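Local atomic coordinates of beta-methylmalyl-CoA dehydratase (Chloroflexus aurantiacus, PDB entry 4E3E), a protein that catalyses the reversible dehydration of (2R,3S)-beta-methylmalyl-CoA to mesaconyl-CoA in the glyoxylate assimilation cycle of carbon dioxide fixation. Residues K75-P78 with D79-N83; Q220-L224 with Y225-A229; P7-F11 with E12-L16; F233-H236 with V237-G241. One frame throughout, in Å; residues are numbered along the deposited sequence.

In the fold
All four contacts are local, each a turn or a helix end in this hotdog-clan hydratase. Contact 2 is buried, contacts 1 and 3 are partly buried, and contact 4 lies at the surface of the chain. Contacts 1 and 4 involve the helices 65-80 and 235-238, contact 2 finishes helix 215-224, and contact 3 is a turn before strand 19-27. Backbone bonds dominate in contacts 1 and 2; in contacts 3 and 4 a side-chain acceptor, D13 or N234, is added to them. K75 to Q226 joins contacts 1 and 2, N9 and N83 join contacts 1 and 3, and F233 against T222 joins contacts 2 and 4.

Contact 1 of 4, residues K75-P78 with D79-N83; sequences KTVP and DISLN
The carbonyl oxygens of T76 and V77 receive the amides that follow them as helix 65-80 runs out. I80 N gives T76 O a bond of 2.9 Å, with a C=O...N angle of 170°, and D79 N adds a weak one. V77 O then takes S81 N at 3.1 Å, while I80 N and L82 N reach the same oxygen only through weak bonds. P78 suits this kinked turn because its ring nitrogen carries no hydrogen to give to the turn before.

Side chains pack close to these bonds. I80 CG1 lies 3.3 Å from T76 O and approaches T76 CB; the branched apolar side chain of I80 thus lies against the backbone turn. S81 OG sits between its own backbone N and carbonyl carbon (chi1 52°), which lays it alongside V77 at 3.6 Å from V77 CG2. L82 CB comes to 3.4 Å from P78 O, an oxygen buried with no polar partner in the model.

Further out, T76 OG1 bonds to F73 O and also to R144, which reaches S81 OG as well, and H22 of strand 19-27 bonds to D79 OD2. R43 of the second subunit packs on P78. The side chain of S81 is about 6 Å from that of N87, which probably belongs to the substrate site. The chemistry is consistent with a loosely bonded last turn: T76 O and V77 O each keep one sound bond and add weaker ones.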
loop_
_atom_site.group_PDB
_atom_site.type_symbol
_atom_site.label_atom_id
_atom_site.label_comp_id
_atom_site.label_asym_id
_atom_site.label_seq_id
_atom_site.Cartn_x
_atom_site.Cartn_y
_atom_site.Cartn_z
ATOM N N LYS A 75 11.957 -10.765 -10.823
ATOM C CA LYS A 75 13.343 -10.504 -11.227
ATOM C C LYS A 75 13.698 -11.069 -12.602
ATOM O O LYS A 75 14.564 -10.516 -13.293
ATOM C CB LYS A 75 14.342 -11.105 -10.231
ATOM C CG LYS A 75 14.091 -10.772 -8.786
ATOM C CD LYS A 75 14.292 -9.311 -8.557
ATOM C CE LYS A 75 13.074 -8.676 -7.913
ATOM N NZ LYS A 75 13.456 -7.251 -8.022
ATOM N N THR A 76 13.052 -12.172 -12.977
ATOM C CA THR A 76 13.388 -12.875 -14.222
ATOM C C THR A 76 12.681 -12.235 -15.405
ATOM O O THR A 76 13.095 -12.418 -16.561
ATOM C CB THR A 76 13.001 -14.380 -14.195
ATOM O OG1 THR A 76 11.577 -14.547 -14.385
ATOM C CG2 THR A 76 13.449 -15.038 -12.916
ATOM N N VAL A 77 11.622 -11.483 -15.119
ATOM C CA VAL A 77 10.774 -10.928 -16.199
ATOM C C VAL A 77 11.525 -10.073 -17.256
ATOM O O VAL A 77 11.343 -10.298 -18.471
ATOM C CB VAL A 77 9.527 -10.215 -15.637
ATOM C CG1 VAL A 77 8.769 -9.461 -16.739
ATOM C CG2 VAL A 77 8.609 -11.236 -14.965
ATOM N N PRO A 78 12.373 -9.109 -16.818
ATOM C CA PRO A 78 13.090 -8.290 -17.818
ATOM C C PRO A 78 13.861 -9.121 -18.861
ATOM O O PRO A 78 13.847 -8.776 -20.042
ATOM C CB PRO A 78 14.066 -7.465 -16.956
ATOM C CG PRO A 78 13.402 -7.386 -15.618
ATOM C CD PRO A 78 12.794 -8.757 -15.441
ATOM N N ASP A 79 14.480 -10.221 -18.428
ATOM C CA ASP A 79 15.350 -11.032 -19.294
ATOM C C ASP A 79 14.681 -12.233 -19.957
ATOM O O ASP A 79 15.158 -12.716 -20.985
ATOM C CB ASP A 79 16.557 -11.521 -18.498
ATOM C CG ASP A 79 17.313 -10.384 -17.848
ATOM O OD1 ASP A 79 17.666 -9.429 -18.561
ATOM O OD2 ASP A 79 17.546 -10.431 -16.631
ATOM N N ILE A 80 13.594 -12.726 -19.369
ATOM C CA ILE A 80 12.967 -13.955 -19.854
ATOM C C ILE A 80 11.648 -13.699 -20.572
ATOM O O ILE A 80 11.435 -14.224 -21.662
ATOM C CB ILE A 80 12.762 -14.978 -18.704
ATOM C CG1 ILE A 80 14.088 -15.271 -17.995
ATOM C CG2 ILE A 80 12.081 -16.261 -19.200
ATOM C CD1 ILE A 80 15.207 -15.764 -18.891
ATOM N N SER A 81 10.766 -12.899 -19.976
ATOM C CA SER A 81 9.388 -12.827 -20.469
ATOM C C SER A 81 8.937 -11.437 -20.896
ATOM O O SER A 81 7.763 -11.249 -21.220
ATOM C CB SER A 81 8.396 -13.451 -19.470
ATOM O OG SER A 81 8.554 -12.909 -18.164
ATOM N N LEU A 82 9.858 -10.476 -20.917
ATOM C CA LEU A 82 9.529 -9.146 -21.426
ATOM C C LEU A 82 8.847 -9.226 -22.808
ATOM O O LEU A 82 7.865 -8.533 -23.059
ATOM C CB LEU A 82 10.763 -8.236 -21.467
ATOM C CG LEU A 82 10.474 -6.751 -21.742
ATOM C CD1 LEU A 82 9.569 -6.143 -20.674
ATOM C CD2 LEU A 82 11.763 -5.947 -21.869
ATOM N N ASN A 83 9.353 -10.105 -23.677
ATOM C CA ASN A 83 8.809 -10.277 -25.023
ATOM C C ASN A 83 7.990 -11.563 -25.220
ATOM O O ASN A 83 7.868 -12.067 -26.337
ATOM C CB ASN A 83 9.946 -10.192 -26.041
ATOM C CG ASN A 83 10.732 -8.913 -25.903
ATOM O OD1 ASN A 83 10.181 -7.832 -26.094
ATOM N ND2 ASN A 83 12.013 -9.020 -25.517
#

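Contact 2 of 4, residues Q220-L224 with Y225-A229; sequences QATRL and YQNTA
T222 O is gripped by two amides, taking N227 N at 3.0 Å in a nearly straight bond (163°) and a weaker bond from Y225 N. The first closes a Schellman motif at the end of helix 215-224: Q226 turns to positive phi (52°), and its own N bonds to R223 O at 2.9 Å, approaching from above that carbonyl plane. Y225 N still makes the regular helical bond to A221 O, so the helical bonding continues up to Y225.

The Y225 ring is folded back over this turn. Its CG stands beside the backbone N (chi1 -49°), which brings one ring face onto A221 O, 3.0 Å above the ring plane and displaced toward the rim. A221 CB meets CE2 of the same ring at 3.9 Å, and L224 CD2 approaches CE1; small and branched apolar groups suit an aromatic wall in this buried place. Y225 OH bonds to Y40 OH on helix 30-40.

Q226 is polar although buried: its OE1 accepts from K75 NZ, and its NE2 bonds to S48 OG and the backbone S42 O of the second subunit, tying the helix end to the subunit interface. Beyond it, N227 OD1 accepts from A229 N in an Asx turn, a role asparagine fills readily. T222 CG2 lies 3.6 Å from N227 CB.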
loop_
_atom_site.group_PDB
_atom_site.type_symbol
_atom_site.label_atom_id
_atom_site.label_comp_id
_atom_site.label_asym_id
_atom_site.label_seq_id
_atom_site.Cartn_x
_atom_site.Cartn_y
_atom_site.Cartn_z
ATOM N N GLN A 220 -0.347 -2.461 -8.348
ATOM C CA GLN A 220 0.448 -2.290 -7.121
ATOM C C GLN A 220 1.196 -3.564 -6.676
ATOM O O GLN A 220 2.344 -3.483 -6.204
ATOM C CB GLN A 220 -0.390 -1.685 -5.976
ATOM C CG GLN A 220 0.388 -1.523 -4.645
ATOM C CD GLN A 220 -0.375 -0.622 -3.668
ATOM O OE1 GLN A 220 -1.579 -0.781 -3.497
ATOM N NE2 GLN A 220 0.310 0.328 -3.046
ATOM N N ALA A 221 0.539 -4.723 -6.799
ATOM C CA ALA A 221 1.173 -5.994 -6.492
ATOM C C ALA A 221 2.317 -6.220 -7.478
ATOM O O ALA A 221 3.435 -6.560 -7.073
ATOM C CB ALA A 221 0.161 -7.150 -6.529
ATOM N N THR A 222 2.051 -5.970 -8.754
ATOM C CA THR A 222 3.062 -6.206 -9.808
ATOM C C THR A 222 4.321 -5.330 -9.611
ATOM O O THR A 222 5.459 -5.802 -9.825
ATOM C CB THR A 222 2.432 -6.031 -11.208
ATOM O OG1 THR A 222 1.223 -6.811 -11.266
ATOM C CG2 THR A 222 3.389 -6.495 -12.329
ATOM N N ARG A 223 4.125 -4.075 -9.173
ATOM C CA ARG A 223 5.252 -3.174 -8.841
ATOM C C ARG A 223 5.993 -3.613 -7.593
ATOM O O ARG A 223 7.231 -3.454 -7.500
ATOM C CB ARG A 223 4.784 -1.720 -8.700
ATOM C CG ARG A 223 4.529 -1.037 -10.043
ATOM C CD ARG A 223 3.742 0.254 -9.875
ATOM N NE ARG A 223 3.850 1.085 -11.061
ATOM C CZ ARG A 223 2.932 1.950 -11.484
ATOM N NH1 ARG A 223 1.792 2.119 -10.816
ATOM N NH2 ARG A 223 3.163 2.649 -12.594
ATOM N N LEU A 224 5.257 -4.166 -6.629
ATOM C CA LEU A 224 5.889 -4.682 -5.404
ATOM C C LEU A 224 6.891 -5.775 -5.793
ATOM O O LEU A 224 7.969 -5.899 -5.190
ATOM C CB LEU A 224 4.838 -5.225 -4.424
ATOM C CG LEU A 224 5.365 -5.810 -3.103
ATOM C CD1 LEU A 224 5.975 -4.717 -2.231
ATOM C CD2 LEU A 224 4.272 -6.547 -2.342
ATOM N N TYR A 225 6.525 -6.545 -6.823
ATOM C CA TYR A 225 7.355 -7.635 -7.333
ATOM C C TYR A 225 8.455 -7.128 -8.271
ATOM O O TYR A 225 9.317 -7.918 -8.696
ATOM C CB TYR A 225 6.491 -8.701 -8.048
ATOM C CG TYR A 225 5.289 -9.149 -7.223
ATOM C CD1 TYR A 225 5.386 -9.297 -5.817
ATOM C CD2 TYR A 225 4.077 -9.425 -7.836
ATOM C CE1 TYR A 225 4.285 -9.680 -5.060
ATOM C CE2 TYR A 225 2.968 -9.826 -7.097
ATOM C CZ TYR A 225 3.077 -9.944 -5.723
ATOM O OH TYR A 225 1.987 -10.329 -5.014
ATOM N N GLN A 226 8.430 -5.823 -8.580
ATOM C CA GLN A 226 9.358 -5.218 -9.562
ATOM C C GLN A 226 9.302 -6.032 -10.885
ATOM O O GLN A 226 10.308 -6.330 -11.539
ATOM C CB GLN A 226 10.756 -5.059 -8.947
ATOM C CG GLN A 226 10.792 -3.954 -7.873
ATOM C CD GLN A 226 12.014 -4.079 -6.990
ATOM O OE1 GLN A 226 12.308 -5.164 -6.508
ATOM N NE2 GLN A 226 12.754 -2.974 -6.800
ATOM N N ASN A 227 8.077 -6.409 -11.226
ATOM C CA ASN A 227 7.752 -7.157 -12.438
ATOM C C ASN A 227 7.343 -6.099 -13.454
ATOM O O ASN A 227 6.459 -5.293 -13.191
ATOM C CB ASN A 227 6.617 -8.161 -12.127
ATOM C CG ASN A 227 6.024 -8.849 -13.373
ATOM O OD1 ASN A 227 6.054 -8.325 -14.480
ATOM N ND2 ASN A 227 5.466 -10.045 -13.170
ATOM N N THR A 228 8.018 -6.076 -14.599
ATOM C CA THR A 228 7.861 -4.971 -15.544
ATOM C C THR A 228 7.050 -5.280 -16.790
ATOM O O THR A 228 7.039 -4.439 -17.681
ATOM C CB THR A 228 9.214 -4.490 -16.085
ATOM O OG1 THR A 228 9.851 -5.580 -16.771
ATOM C CG2 THR A 228 10.130 -4.008 -14.945
ATOM N N ALA A 229 6.442 -6.469 -16.894
ATOM C CA ALA A 229 5.764 -6.862 -18.141
ATOM C C ALA A 229 4.733 -5.807 -18.490
ATOM O O ALA A 229 3.966 -5.381 -17.639
ATOM C CB ALA A 229 5.128 -8.262 -18.046
#

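Contact 3 of 4, residues P7-F11 with E12-L16; sequences PGNFF and EDFRL
F10 and D13 exchange two hydrogen bonds across the turn, and the polar contacts begin there. F10 N reaches D13 OD2 at 2.7 Å, nearly straight at 166°, meeting the carboxylate on its anti side and 28° out of its plane. In return D13 N bonds to F10 O at 2.9 Å, coming from above the carbonyl plane, and F14 N repeats this three-residue step on F11 O. D13 has its CG beside its own backbone N (chi1 -61°), from where the carboxylate extends back to F10; aspartate is short enough to do this while R151 forms a salt bridge to the same OD2, which would probably favour the charged form. The E12 carboxylate accepts from the amides of R151 and D152.

Water joins the two segments as well. One molecule donates to N9 OD1 and to D13 O, bridging them. The other end of the N9 amide, ND2, bonds to D79 O at the end of helix 65-80.

Apolar and aromatic contacts add to these. N9 CB lies over one face of the F14 ring, 3.9 Å from its centroid, a CH-pi contact. F10 runs beside D13, with OD2 at the edge of its ring and the ring and carboxylate planes nearly perpendicular. F11 and F14 rest on strand 104-116 and are buried there, as suits large rings. E12 OE1 comes to 3.5 Å from F10 CB.

Paired bonds between residue i and residue i+3, one of them to a side-chain carboxylate, describe a short 3-10 turn with the F10 amide held by an aspartate, here leading into strand 19-27 of the hotdog-clan fold.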
loop_
_atom_site.group_PDB
_atom_site.type_symbol
_atom_site.label_atom_id
_atom_site.label_comp_id
_atom_site.label_asym_id
_atom_site.label_seq_id
_atom_site.Cartn_x
_atom_site.Cartn_y
_atom_site.Cartn_z
ATOM N N PRO A 7 16.341 -4.172 -24.429
ATOM C CA PRO A 7 15.176 -4.616 -25.205
ATOM C C PRO A 7 14.632 -5.963 -24.725
ATOM O O PRO A 7 13.610 -6.424 -25.225
ATOM C CB PRO A 7 15.731 -4.732 -26.631
ATOM C CG PRO A 7 17.176 -5.037 -26.449
ATOM C CD PRO A 7 17.603 -4.335 -25.183
ATOM N N GLY A 8 15.314 -6.574 -23.756
ATOM C CA GLY A 8 14.987 -7.925 -23.312
ATOM C C GLY A 8 15.503 -8.922 -24.336
ATOM O O GLY A 8 16.165 -8.550 -25.311
ATOM N N ASN A 9 15.224 -10.195 -24.122
ATOM C CA ASN A 9 15.588 -11.186 -25.116
ATOM C C ASN A 9 14.385 -11.537 -25.958
ATOM O O ASN A 9 13.272 -11.601 -25.440
ATOM C CB ASN A 9 16.105 -12.444 -24.437
ATOM C CG ASN A 9 17.462 -12.242 -23.808
ATOM O OD1 ASN A 9 18.451 -12.027 -24.508
ATOM N ND2 ASN A 9 17.517 -12.306 -22.483
ATOM N N PHE A 10 14.607 -11.750 -27.252
ATOM C CA PHE A 10 13.597 -12.358 -28.115
ATOM C C PHE A 10 13.977 -13.823 -28.289
ATOM O O PHE A 10 15.064 -14.222 -27.862
ATOM C CB PHE A 10 13.520 -11.627 -29.462
ATOM C CG PHE A 10 12.842 -10.291 -29.377
ATOM C CD1 PHE A 10 13.542 -9.161 -28.945
ATOM C CD2 PHE A 10 11.500 -10.159 -29.719
ATOM C CE1 PHE A 10 12.913 -7.927 -28.857
ATOM C CE2 PHE A 10 10.868 -8.927 -29.635
ATOM C CZ PHE A 10 11.572 -7.811 -29.202
ATOM N N PHE A 11 13.102 -14.628 -28.900
ATOM C CA PHE A 11 13.331 -16.079 -28.928
ATOM C C PHE A 11 14.702 -16.481 -29.474
ATOM O O PHE A 11 15.400 -17.293 -28.854
ATOM C CB PHE A 11 12.213 -16.842 -29.658
ATOM C CG PHE A 11 12.452 -18.332 -29.734
ATOM C CD1 PHE A 11 12.358 -19.128 -28.588
ATOM C CD2 PHE A 11 12.794 -18.937 -30.942
ATOM C CE1 PHE A 11 12.584 -20.497 -28.649
ATOM C CE2 PHE A 11 13.021 -20.303 -31.008
ATOM C CZ PHE A 11 12.916 -21.084 -29.860
ATOM N N GLU A 12 15.086 -15.897 -30.613
ATOM C CA GLU A 12 16.347 -16.240 -31.284
ATOM C C GLU A 12 17.586 -15.814 -30.486
ATOM O O GLU A 12 18.707 -16.245 -30.778
ATOM C CB GLU A 12 16.389 -15.678 -32.719
ATOM C CG GLU A 12 16.376 -14.155 -32.837
ATOM C CD GLU A 12 14.980 -13.571 -33.018
ATOM O OE1 GLU A 12 14.089 -13.841 -32.177
ATOM O OE2 GLU A 12 14.780 -12.821 -34.000
ATOM N N ASP A 13 17.370 -14.978 -29.475
ATOM C CA ASP A 13 18.452 -14.480 -28.636
ATOM C C ASP A 13 18.918 -15.488 -27.593
ATOM O O ASP A 13 20.025 -15.366 -27.070
ATOM C CB ASP A 13 18.052 -13.167 -27.958
ATOM C CG ASP A 13 17.743 -12.067 -28.956
ATOM O OD1 ASP A 13 18.370 -12.033 -30.041
ATOM O OD2 ASP A 13 16.869 -11.231 -28.658
ATOM N N PHE A 14 18.077 -16.477 -27.296
ATOM C CA PHE A 14 18.384 -17.457 -26.261
ATOM C C PHE A 14 19.340 -18.543 -26.739
ATOM O O PHE A 14 19.280 -18.976 -27.889
ATOM C CB PHE A 14 17.101 -18.086 -25.710
ATOM C CG PHE A 14 16.257 -17.138 -24.899
ATOM C CD1 PHE A 14 16.673 -16.716 -23.628
ATOM C CD2 PHE A 14 15.038 -16.670 -25.396
ATOM C CE1 PHE A 14 15.891 -15.839 -22.878
ATOM C CE2 PHE A 14 14.255 -15.798 -24.652
ATOM C CZ PHE A 14 14.677 -15.383 -23.391
ATOM N N ARG A 15 20.230 -18.966 -25.847
ATOM C CA ARG A 15 21.144 -20.063 -26.132
ATOM C C ARG A 15 20.989 -21.164 -25.095
ATOM O O ARG A 15 21.018 -20.895 -23.888
ATOM C CB ARG A 15 22.594 -19.577 -26.168
ATOM C CG ARG A 15 22.930 -18.675 -27.345
ATOM C CD ARG A 15 22.743 -19.389 -28.676
ATOM N NE ARG A 15 23.019 -18.513 -29.812
ATOM C CZ ARG A 15 22.147 -17.655 -30.342
ATOM N NH1 ARG A 15 20.921 -17.542 -29.846
ATOM N NH2 ARG A 15 22.508 -16.907 -31.377
ATOM N N LEU A 16 20.825 -22.400 -25.567
ATOM C CA LEU A 16 20.749 -23.550 -24.678
ATOM C C LEU A 16 21.937 -23.557 -23.722
ATOM O O LEU A 16 23.082 -23.438 -24.143
ATOM C CB LEU A 16 20.713 -24.865 -25.467
ATOM C CG LEU A 16 20.572 -26.115 -24.587
ATOM C CD1 LEU A 16 19.212 -26.120 -23.896
ATOM C CD2 LEU A 16 20.789 -27.394 -25.383
HETATM O O HOH W 1 20.574 -13.630 -24.664
#

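Contact 4 of 4, residues F233-H236 with V237-G241; sequences FNLH and VEREG
N234 caps helix 235-238 at its N-terminus: its OD1 accepts from V237 N at 2.8 Å, with the donor above the plane of the amide. CG lies opposite the backbone N (chi1 -166°), which swings the amide back over the first turn. Asparagine suits an N-cap because its short side chain can take the place of a missing carbonyl. The capping and backbone bonds are the tight part: N234 O takes E238 N at 2.8 Å, and L235 O holds R239 N at 2.8 Å. N234 ND2 bonds to Y290 OH of the second subunit. L235 N and H236 N, both at the start of the helix, bond to hydroxyls of T212 and T288 of that subunit.

The outer side is looser. V237 covers the cap from an exposed position, its CG2 3.5 Å from N234 ND2. The long R239 side chain doubles back so that L235 CG sits over the centre of its guanidinium, 4.1 Å above the plane; an apolar leucine can cover a flat cation without competing for its N-H groups. R239 and E240 are exposed and also touch a crystal neighbour. Between the ends of the turn, a water donates both to H236 O at 2.6 Å and to E240 OE2 at 2.8 Å.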
loop_
_atom_site.group_PDB
_atom_site.type_symbol
_atom_site.label_atom_id
_atom_site.label_comp_id
_atom_site.label_asym_id
_atom_site.label_seq_id
_atom_site.Cartn_x
_atom_site.Cartn_y
_atom_site.Cartn_z
ATOM N N PHE A 233 0.527 -2.790 -17.432
ATOM C CA PHE A 233 0.654 -1.382 -17.034
ATOM C C PHE A 233 0.099 -0.344 -17.987
ATOM O O PHE A 233 -0.315 0.735 -17.549
ATOM C CB PHE A 233 2.122 -1.046 -16.754
ATOM C CG PHE A 233 2.690 -1.772 -15.567
ATOM C CD1 PHE A 233 2.370 -1.376 -14.278
ATOM C CD2 PHE A 233 3.537 -2.857 -15.744
ATOM C CE1 PHE A 233 2.893 -2.047 -13.177
ATOM C CE2 PHE A 233 4.070 -3.537 -14.654
ATOM C CZ PHE A 233 3.744 -3.130 -13.365
ATOM N N ASN A 234 0.101 -0.668 -19.279
ATOM C CA ASN A 234 -0.022 0.324 -20.329
ATOM C C ASN A 234 -1.359 0.278 -21.037
ATOM O O ASN A 234 -1.549 -0.477 -21.996
ATOM C CB ASN A 234 1.123 0.159 -21.340
ATOM C CG ASN A 234 1.263 1.351 -22.266
ATOM O OD1 ASN A 234 0.271 1.983 -22.635
ATOM N ND2 ASN A 234 2.504 1.660 -22.654
ATOM N N LEU A 235 -2.273 1.119 -20.573
ATOM C CA LEU A 235 -3.599 1.202 -21.164
ATOM C C LEU A 235 -3.533 1.811 -22.559
ATOM O O LEU A 235 -4.283 1.405 -23.440
ATOM C CB LEU A 235 -4.557 1.997 -20.270
ATOM C CG LEU A 235 -6.018 2.122 -20.743
ATOM C CD1 LEU A 235 -6.663 0.752 -20.946
ATOM C CD2 LEU A 235 -6.834 2.979 -19.774
ATOM N N HIS A 236 -2.639 2.784 -22.744
ATOM C CA HIS A 236 -2.441 3.445 -24.035
ATOM C C HIS A 236 -2.191 2.416 -25.110
ATOM O O HIS A 236 -2.776 2.489 -26.196
ATOM C CB HIS A 236 -1.295 4.459 -23.944
ATOM C CG HIS A 236 -1.003 5.191 -25.233
ATOM N ND1 HIS A 236 -1.973 5.733 -26.000
ATOM C CD2 HIS A 236 0.203 5.486 -25.857
ATOM C CE1 HIS A 236 -1.417 6.329 -27.072
ATOM N NE2 HIS A 236 -0.083 6.181 -26.979
ATOM N N VAL A 237 -1.355 1.424 -24.800
ATOM C CA VAL A 237 -1.079 0.334 -25.749
ATOM C C VAL A 237 -2.150 -0.748 -25.695
ATOM O O VAL A 237 -2.688 -1.155 -26.737
ATOM C CB VAL A 237 0.312 -0.294 -25.514
ATOM C CG1 VAL A 237 0.475 -1.588 -26.319
ATOM C CG2 VAL A 237 1.400 0.716 -25.891
ATOM N N GLU A 238 -2.471 -1.207 -24.487
ATOM C CA GLU A 238 -3.348 -2.365 -24.344
ATOM C C GLU A 238 -4.754 -2.089 -24.832
ATOM O O GLU A 238 -5.447 -3.018 -25.255
ATOM C CB GLU A 238 -3.346 -2.940 -22.922
ATOM C CG GLU A 238 -2.055 -3.664 -22.579
ATOM C CD GLU A 238 -1.580 -4.572 -23.712
ATOM O OE1 GLU A 238 -2.367 -5.402 -24.206
ATOM O OE2 GLU A 238 -0.415 -4.448 -24.121
ATOM N N ARG A 239 -5.145 -0.837 -24.824
ATOM C CA ARG A 239 -6.464 -0.438 -25.255
ATOM C C ARG A 239 -6.630 -0.706 -26.723
ATOM O O ARG A 239 -7.724 -0.895 -27.190
ATOM C CB ARG A 239 -6.787 0.997 -24.860
ATOM C CG ARG A 239 -7.079 1.945 -25.983
ATOM C CD ARG A 239 -6.793 3.381 -25.603
ATOM N NE ARG A 239 -7.687 3.875 -24.584
ATOM C CZ ARG A 239 -7.352 4.755 -23.651
ATOM N NH1 ARG A 239 -8.251 5.120 -22.769
ATOM N NH2 ARG A 239 -6.126 5.258 -23.595
ATOM N N GLU A 240 -5.539 -0.691 -27.456
ATOM C CA GLU A 240 -5.603 -0.995 -28.889
ATOM C C GLU A 240 -5.541 -2.498 -29.123
ATOM O O GLU A 240 -5.913 -2.954 -30.187
ATOM C CB GLU A 240 -4.509 -0.273 -29.694
ATOM C CG GLU A 240 -4.446 1.239 -29.491
ATOM C CD GLU A 240 -5.765 1.955 -29.780
ATOM O OE1 GLU A 240 -6.466 1.591 -30.758
ATOM O OE2 GLU A 240 -6.091 2.902 -29.028
ATOM N N GLY A 241 -5.077 -3.262 -28.129
ATOM C CA GLY A 241 -4.991 -4.727 -28.241
ATOM C C GLY A 241 -6.345 -5.424 -28.356
ATOM O O GLY A 241 -7.395 -4.771 -28.268
HETATM O O HOH W 2 -4.374 4.272 -27.321
#